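Local coordinates for MHC class I protein (Ginglymostoma cirratum, PDB 6LUP), which probably presents bound peptides at the cell surface to T cells, as classical MHC class I molecules do, here with a peptide in its groove, at residues Lys125-Trp130 and Phe150-Lys155; Trp71-Ile76 and Thr91-Met95. All blocks are in the same frame, centred on the assembly; numbering follows the deposited sequence.

How the contacts relate
Both contacts tie a helix of the peptide-binding platform to the same eight-stranded antiparallel sheet, but at different depths and on different helices. Contact 2 is buried: helix 55-82 lies over strand 91-100 in the middle of the sheet, and rings, an amide and aliphatic groups meet there without a hydrogen bond between the segments. Contact 1 is partly buried, at the outermost strand 129-131 and the turn before it, where helix 148-172 adds a tryptophan-to-amide hydrogen bond and a lysine-methionine packing nearer the surface. The centres of contact 1 and contact 2 are about 20 Å apart. The nearest atoms of contact 1 and contact 2 are about 7 Å apart, so the two do not touch; both also reach the bound peptide.

Contact 1. Residues Lys125-Trp130 and Phe150-Lys155; sequences KDKMVW and FNQGTK
The turn and strand start at Lys125-Trp130 come closest to helix 148-172 at two points, with CA atoms of Lys125 and Lys155 6.9 Å apart and those of Met128 and Asn151 7.2 Å apart. Met128 and Val129 form a G1 beta bulge opposite Asp124, and Met128 points toward the helix. Bends at chi2 and chi3 curl its thioether so that Met128 CE lies 3.3 Å from Asn151 O. The Lys155 chain packs against the sulfur, with Lys155 CD 3.8 Å from Met128 SD, and Lys155 NZ lies 3.2 Å from Lys125 O. Deeper in, Trp130 NE1 donates a 2.6 Å hydrogen bond to Asn151 OD1. The acceptor sits at the indole edge, near the ring plane, while the donor is tilted 26° from the carbonyl plane. Asn151 ND2 is hydrogen-bonded to Trp144 O, so both ends of the amide are engaged. Trp130 CZ2 touches Phe150 CE2 at 3.4 Å; the ring planes are only 12° apart but strongly offset. Phe150 and Thr154 also pack on the bound peptide. The arrangement belongs to the MHC class I alpha-2 domain, whose helical wall is here fastened to the edge strand of the groove floor.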
loop_
_atom_site.group_PDB
_atom_site.type_symbol
_atom_site.label_atom_id
_atom_site.label_comp_id
_atom_site.label_asym_id
_atom_site.label_seq_id
_atom_site.Cartn_x
_atom_site.Cartn_y
_atom_site.Cartn_z
ATOM N N LYS A 125 15.647 9.050 16.365
ATOM C CA LYS A 125 16.949 8.430 16.133
ATOM C C LYS A 125 18.102 9.365 16.504
ATOM O O LYS A 125 19.150 8.910 16.965
ATOM C CB LYS A 125 17.063 7.980 14.670
ATOM C CG LYS A 125 18.128 6.923 14.401
ATOM C CD LYS A 125 18.207 6.550 12.923
ATOM C CE LYS A 125 18.864 7.644 12.087
ATOM N NZ LYS A 125 19.138 7.215 10.685
ATOM N N ASP A 126 17.903 10.668 16.309
ATOM C CA ASP A 126 18.947 11.664 16.580
ATOM C C ASP A 126 19.184 11.869 18.071
ATOM O O ASP A 126 20.328 11.859 18.525
ATOM C CB ASP A 126 18.628 12.996 15.888
ATOM C CG ASP A 126 18.500 12.857 14.374
ATOM O OD1 ASP A 126 18.861 11.785 13.828
ATOM O OD2 ASP A 126 18.037 13.824 13.728
ATOM N N LYS A 127 18.101 12.041 18.825
ATOM C CA LYS A 127 18.168 12.163 20.281
ATOM C C LYS A 127 18.322 10.804 20.961
ATOM O O LYS A 127 18.711 10.733 22.126
ATOM C CB LYS A 127 16.911 12.857 20.818
ATOM C CG LYS A 127 16.739 14.306 20.389
ATOM C CD LYS A 127 17.668 15.241 21.151
ATOM C CE LYS A 127 17.403 16.694 20.793
ATOM N NZ LYS A 127 18.404 17.615 21.402
ATOM N N MET A 128 18.014 9.738 20.221
ATOM C CA MET A 128 17.959 8.365 20.746
ATOM C C MET A 128 17.023 8.231 21.946
ATOM O O MET A 128 17.369 7.636 22.970
ATOM C CB MET A 128 19.355 7.796 21.030
ATOM C CG MET A 128 20.074 7.282 19.791
ATOM S SD MET A 128 19.070 6.186 18.759
ATOM C CE MET A 128 18.749 4.828 19.882
ATOM N N VAL A 129 15.827 8.788 21.789
ATOM C CA VAL A 129 14.789 8.748 22.812
ATOM C C VAL A 129 13.457 8.381 22.148
ATOM O O VAL A 129 13.228 8.698 20.976
ATOM C CB VAL A 129 14.716 10.095 23.591
ATOM C CG1 VAL A 129 14.073 11.199 22.755
ATOM C CG2 VAL A 129 13.994 9.933 24.918
ATOM N N TRP A 130 12.596 7.689 22.887
ATOM C CA TRP A 130 11.274 7.322 22.384
ATOM C C TRP A 130 10.254 8.409 22.694
ATOM O O TRP A 130 10.249 8.973 23.788
ATOM C CB TRP A 130 10.821 5.989 22.977
ATOM C CG TRP A 130 11.678 4.837 22.555
ATOM C CD1 TRP A 130 12.794 4.375 23.188
ATOM C CD2 TRP A 130 11.494 4.002 21.401
ATOM N NE1 TRP A 130 13.317 3.301 22.506
ATOM C CE2 TRP A 130 12.541 3.052 21.404
ATOM C CE3 TRP A 130 10.547 3.961 20.369
ATOM C CZ2 TRP A 130 12.667 2.071 20.412
ATOM C CZ3 TRP A 130 10.674 2.983 19.382
ATOM C CH2 TRP A 130 11.727 2.054 19.414
ATOM N N PHE A 150 18.539 -2.568 23.543
ATOM C CA PHE A 150 17.406 -2.454 22.634
ATOM C C PHE A 150 17.584 -1.248 21.714
ATOM O O PHE A 150 17.509 -1.381 20.489
ATOM C CB PHE A 150 16.096 -2.361 23.422
ATOM C CG PHE A 150 14.865 -2.205 22.566
ATOM C CD1 PHE A 150 14.504 -3.182 21.635
ATOM C CD2 PHE A 150 14.041 -1.094 22.713
ATOM C CE1 PHE A 150 13.361 -3.041 20.856
ATOM C CE2 PHE A 150 12.895 -0.948 21.942
ATOM C CZ PHE A 150 12.555 -1.921 21.011
ATOM N N ASN A 151 17.850 -0.089 22.316
ATOM C CA ASN A 151 17.968 1.180 21.591
ATOM C C ASN A 151 19.089 1.203 20.561
ATOM O O ASN A 151 18.859 1.539 19.396
ATOM C CB ASN A 151 18.139 2.352 22.567
ATOM C CG ASN A 151 16.869 2.672 23.332
ATOM O OD1 ASN A 151 15.762 2.366 22.889
ATOM N ND2 ASN A 151 17.024 3.292 24.495
ATOM N N GLN A 152 20.294 0.844 20.992
ATOM C CA GLN A 152 21.450 0.817 20.105
ATOM C C GLN A 152 21.290 -0.247 19.027
ATOM O O GLN A 152 21.688 -0.041 17.879
ATOM C CB GLN A 152 22.744 0.612 20.897
ATOM C CG GLN A 152 23.227 1.859 21.623
ATOM C CD GLN A 152 23.421 3.049 20.692
ATOM O OE1 GLN A 152 24.204 2.995 19.739
ATOM N NE2 GLN A 152 22.707 4.137 20.971
ATOM N N GLY A 153 20.690 -1.375 19.404
ATOM C CA GLY A 153 20.390 -2.457 18.470
ATOM C C GLY A 153 19.463 -2.012 17.354
ATOM O O GLY A 153 19.773 -2.180 16.174
ATOM N N THR A 154 18.326 -1.437 17.740
ATOM C CA THR A 154 17.360 -0.889 16.793
ATOM C C THR A 154 18.025 0.135 15.866
ATOM O O THR A 154 17.808 0.124 14.650
ATOM C CB THR A 154 16.181 -0.238 17.539
ATOM O OG1 THR A 154 15.562 -1.211 18.386
ATOM C CG2 THR A 154 15.151 0.320 16.568
ATOM N N LYS A 155 18.845 1.006 16.452
ATOM C CA LYS A 155 19.571 2.019 15.700
ATOM C C LYS A 155 20.543 1.368 14.726
ATOM O O LYS A 155 20.678 1.819 13.588
ATOM C CB LYS A 155 20.314 2.951 16.654
ATOM C CG LYS A 155 20.999 4.138 15.994
ATOM C CD LYS A 155 22.036 4.726 16.937
ATOM C CE LYS A 155 22.689 5.980 16.377
ATOM N NZ LYS A 155 21.881 7.199 16.653
#

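Contact 2. Residues Trp71-Ile76 and Thr91-Met95; sequences WGKANI and TYQLM
Trp71 and Tyr92 both carry CG anti to the backbone N (chi1 -180° and -161°), which sends the indole from the helix and the phenol from the strand into the same space, while Asn75, with CG beside its own N, sets CB and OD1 over one face of the phenol, the amide plane steeply inclined to the ring. The six-membered ring of Trp71 stands almost perpendicular to the Tyr92 ring, but the approach is oblique; CZ3 of Trp71 comes to 3.6 Å from CE2 of Tyr92. Asn75 CB makes a CH-pi contact 4.2 Å from the centroid of the Tyr92 ring, and Asn75 OD1 lies 3.5 Å from Tyr92 CZ. That oxygen also lies over one face of the Trp71 indole, and is buried with no polar partner in the model. The phenol hydroxyl is hydrogen-bonded to His113 ND1, which probably steadies the ring.

Beside the aromatic cluster, Ile76 CG2 rests 4.2 Å from Tyr92 CB, and Leu94 CD1 is 4.4 Å from Trp71 CZ3. The backbones come nearest at Gly72 and Tyr92, whose CA atoms are 6.4 Å apart. The axes of the short segments 71-76 and 91-95 approach to 8.1 Å, their N-to-C directions 133° apart. Trp71 NE1 is hydrogen-bonded to the peptide backbone, and Trp71, Asn75 and Tyr92 pack on apolar side chains of the peptide. Helix, sheet and ligand therefore meet here, as is characteristic of the MHC class I peptide-binding groove, at the junction of its alpha-1 helical wall and the beta-sheet floor.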
loop_
_atom_site.group_PDB
_atom_site.type_symbol
_atom_site.label_atom_id
_atom_site.label_comp_id
_atom_site.label_asym_id
_atom_site.label_seq_id
_atom_site.Cartn_x
_atom_site.Cartn_y
_atom_site.Cartn_z
ATOM N N TRP A 71 4.160 -11.317 20.132
ATOM C CA TRP A 71 4.434 -10.004 20.718
ATOM C C TRP A 71 3.254 -9.041 20.564
ATOM O O TRP A 71 2.726 -8.526 21.554
ATOM C CB TRP A 71 5.700 -9.404 20.101
ATOM C CG TRP A 71 6.085 -8.043 20.639
ATOM C CD1 TRP A 71 6.697 -7.773 21.830
ATOM C CD2 TRP A 71 5.898 -6.779 19.990
ATOM N NE1 TRP A 71 6.901 -6.420 21.965
ATOM C CE2 TRP A 71 6.419 -5.786 20.851
ATOM C CE3 TRP A 71 5.338 -6.388 18.769
ATOM C CZ2 TRP A 71 6.393 -4.426 20.532
ATOM C CZ3 TRP A 71 5.314 -5.031 18.448
ATOM C CH2 TRP A 71 5.838 -4.068 19.330
ATOM N N GLY A 72 2.839 -8.825 19.321
ATOM C CA GLY A 72 1.744 -7.915 19.019
ATOM C C GLY A 72 0.405 -8.335 19.597
ATOM O O GLY A 72 -0.387 -7.483 19.997
ATOM N N LYS A 73 0.144 -9.641 19.636
ATOM C CA LYS A 73 -1.068 -10.137 20.273
ATOM C C LYS A 73 -1.060 -9.801 21.764
ATOM O O LYS A 73 -2.044 -9.280 22.288
ATOM C CB LYS A 73 -1.274 -11.638 20.041
ATOM C CG LYS A 73 -2.670 -12.103 20.443
ATOM C CD LYS A 73 -3.121 -13.349 19.695
ATOM C CE LYS A 73 -3.052 -14.601 20.555
ATOM N NZ LYS A 73 -3.908 -15.684 19.993
ATOM N N ALA A 74 0.060 -10.076 22.434
ATOM C CA ALA A 74 0.229 -9.703 23.838
ATOM C C ALA A 74 -0.027 -8.209 24.025
ATOM O O ALA A 74 -0.676 -7.795 24.990
ATOM C CB ALA A 74 1.616 -10.073 24.326
ATOM N N ASN A 75 0.472 -7.413 23.079
ATOM C CA ASN A 75 0.285 -5.968 23.095
ATOM C C ASN A 75 -1.183 -5.553 23.151
ATOM O O ASN A 75 -1.542 -4.686 23.946
ATOM C CB ASN A 75 0.981 -5.309 21.896
ATOM C CG ASN A 75 2.492 -5.230 22.056
ATOM O OD1 ASN A 75 3.174 -4.611 21.238
ATOM N ND2 ASN A 75 3.021 -5.847 23.109
ATOM N N ILE A 76 -2.033 -6.175 22.332
ATOM C CA ILE A 76 -3.446 -5.775 22.275
ATOM C C ILE A 76 -4.135 -5.950 23.627
ATOM O O ILE A 76 -4.967 -5.128 24.003
ATOM C CB ILE A 76 -4.254 -6.443 21.125
ATOM C CG1 ILE A 76 -4.533 -7.924 21.410
ATOM C CG2 ILE A 76 -3.555 -6.245 19.783
ATOM C CD1 ILE A 76 -5.652 -8.529 20.583
ATOM N N THR A 91 -6.428 -3.324 17.126
ATOM C CA THR A 91 -5.309 -3.422 16.196
ATOM C C THR A 91 -4.007 -2.917 16.812
ATOM O O THR A 91 -4.001 -1.951 17.582
ATOM C CB THR A 91 -5.603 -2.607 14.915
ATOM O OG1 THR A 91 -6.763 -3.139 14.271
ATOM C CG2 THR A 91 -4.449 -2.663 13.935
ATOM N N TYR A 92 -2.910 -3.586 16.476
ATOM C CA TYR A 92 -1.585 -3.029 16.684
ATOM C C TYR A 92 -0.860 -2.939 15.342
ATOM O O TYR A 92 -1.026 -3.804 14.479
ATOM C CB TYR A 92 -0.777 -3.866 17.676
ATOM C CG TYR A 92 0.405 -3.126 18.272
ATOM C CD1 TYR A 92 0.268 -2.373 19.439
ATOM C CD2 TYR A 92 1.658 -3.171 17.667
ATOM C CE1 TYR A 92 1.343 -1.693 19.987
ATOM C CE2 TYR A 92 2.739 -2.493 18.205
ATOM C CZ TYR A 92 2.579 -1.758 19.367
ATOM O OH TYR A 92 3.656 -1.086 19.905
ATOM N N GLN A 93 -0.069 -1.885 15.166
ATOM C CA GLN A 93 0.673 -1.687 13.928
ATOM C C GLN A 93 2.110 -1.264 14.187
ATOM O O GLN A 93 2.385 -0.522 15.130
ATOM C CB GLN A 93 -0.022 -0.654 13.044
ATOM C CG GLN A 93 -1.311 -1.150 12.417
ATOM C CD GLN A 93 -2.154 -0.022 11.868
ATOM O OE1 GLN A 93 -2.813 0.703 12.616
ATOM N NE2 GLN A 93 -2.143 0.132 10.553
ATOM N N LEU A 94 3.016 -1.748 13.341
ATOM C CA LEU A 94 4.418 -1.359 13.397
ATOM C C LEU A 94 4.909 -1.020 12.000
ATOM O O LEU A 94 4.686 -1.775 11.060
ATOM C CB LEU A 94 5.272 -2.483 13.982
ATOM C CG LEU A 94 6.655 -2.179 14.567
ATOM C CD1 LEU A 94 7.357 -3.485 14.892
ATOM C CD2 LEU A 94 7.538 -1.354 13.652
ATOM N N MET A 95 5.575 0.121 11.881
ATOM C CA MET A 95 6.237 0.530 10.655
ATOM C C MET A 95 7.701 0.741 10.957
ATOM O O MET A 95 8.037 1.539 11.834
ATOM C CB MET A 95 5.706 1.882 10.204
ATOM C CG MET A 95 4.619 1.850 9.163
ATOM S SD MET A 95 3.964 3.516 8.911
ATOM C CE MET A 95 5.307 4.281 7.996
#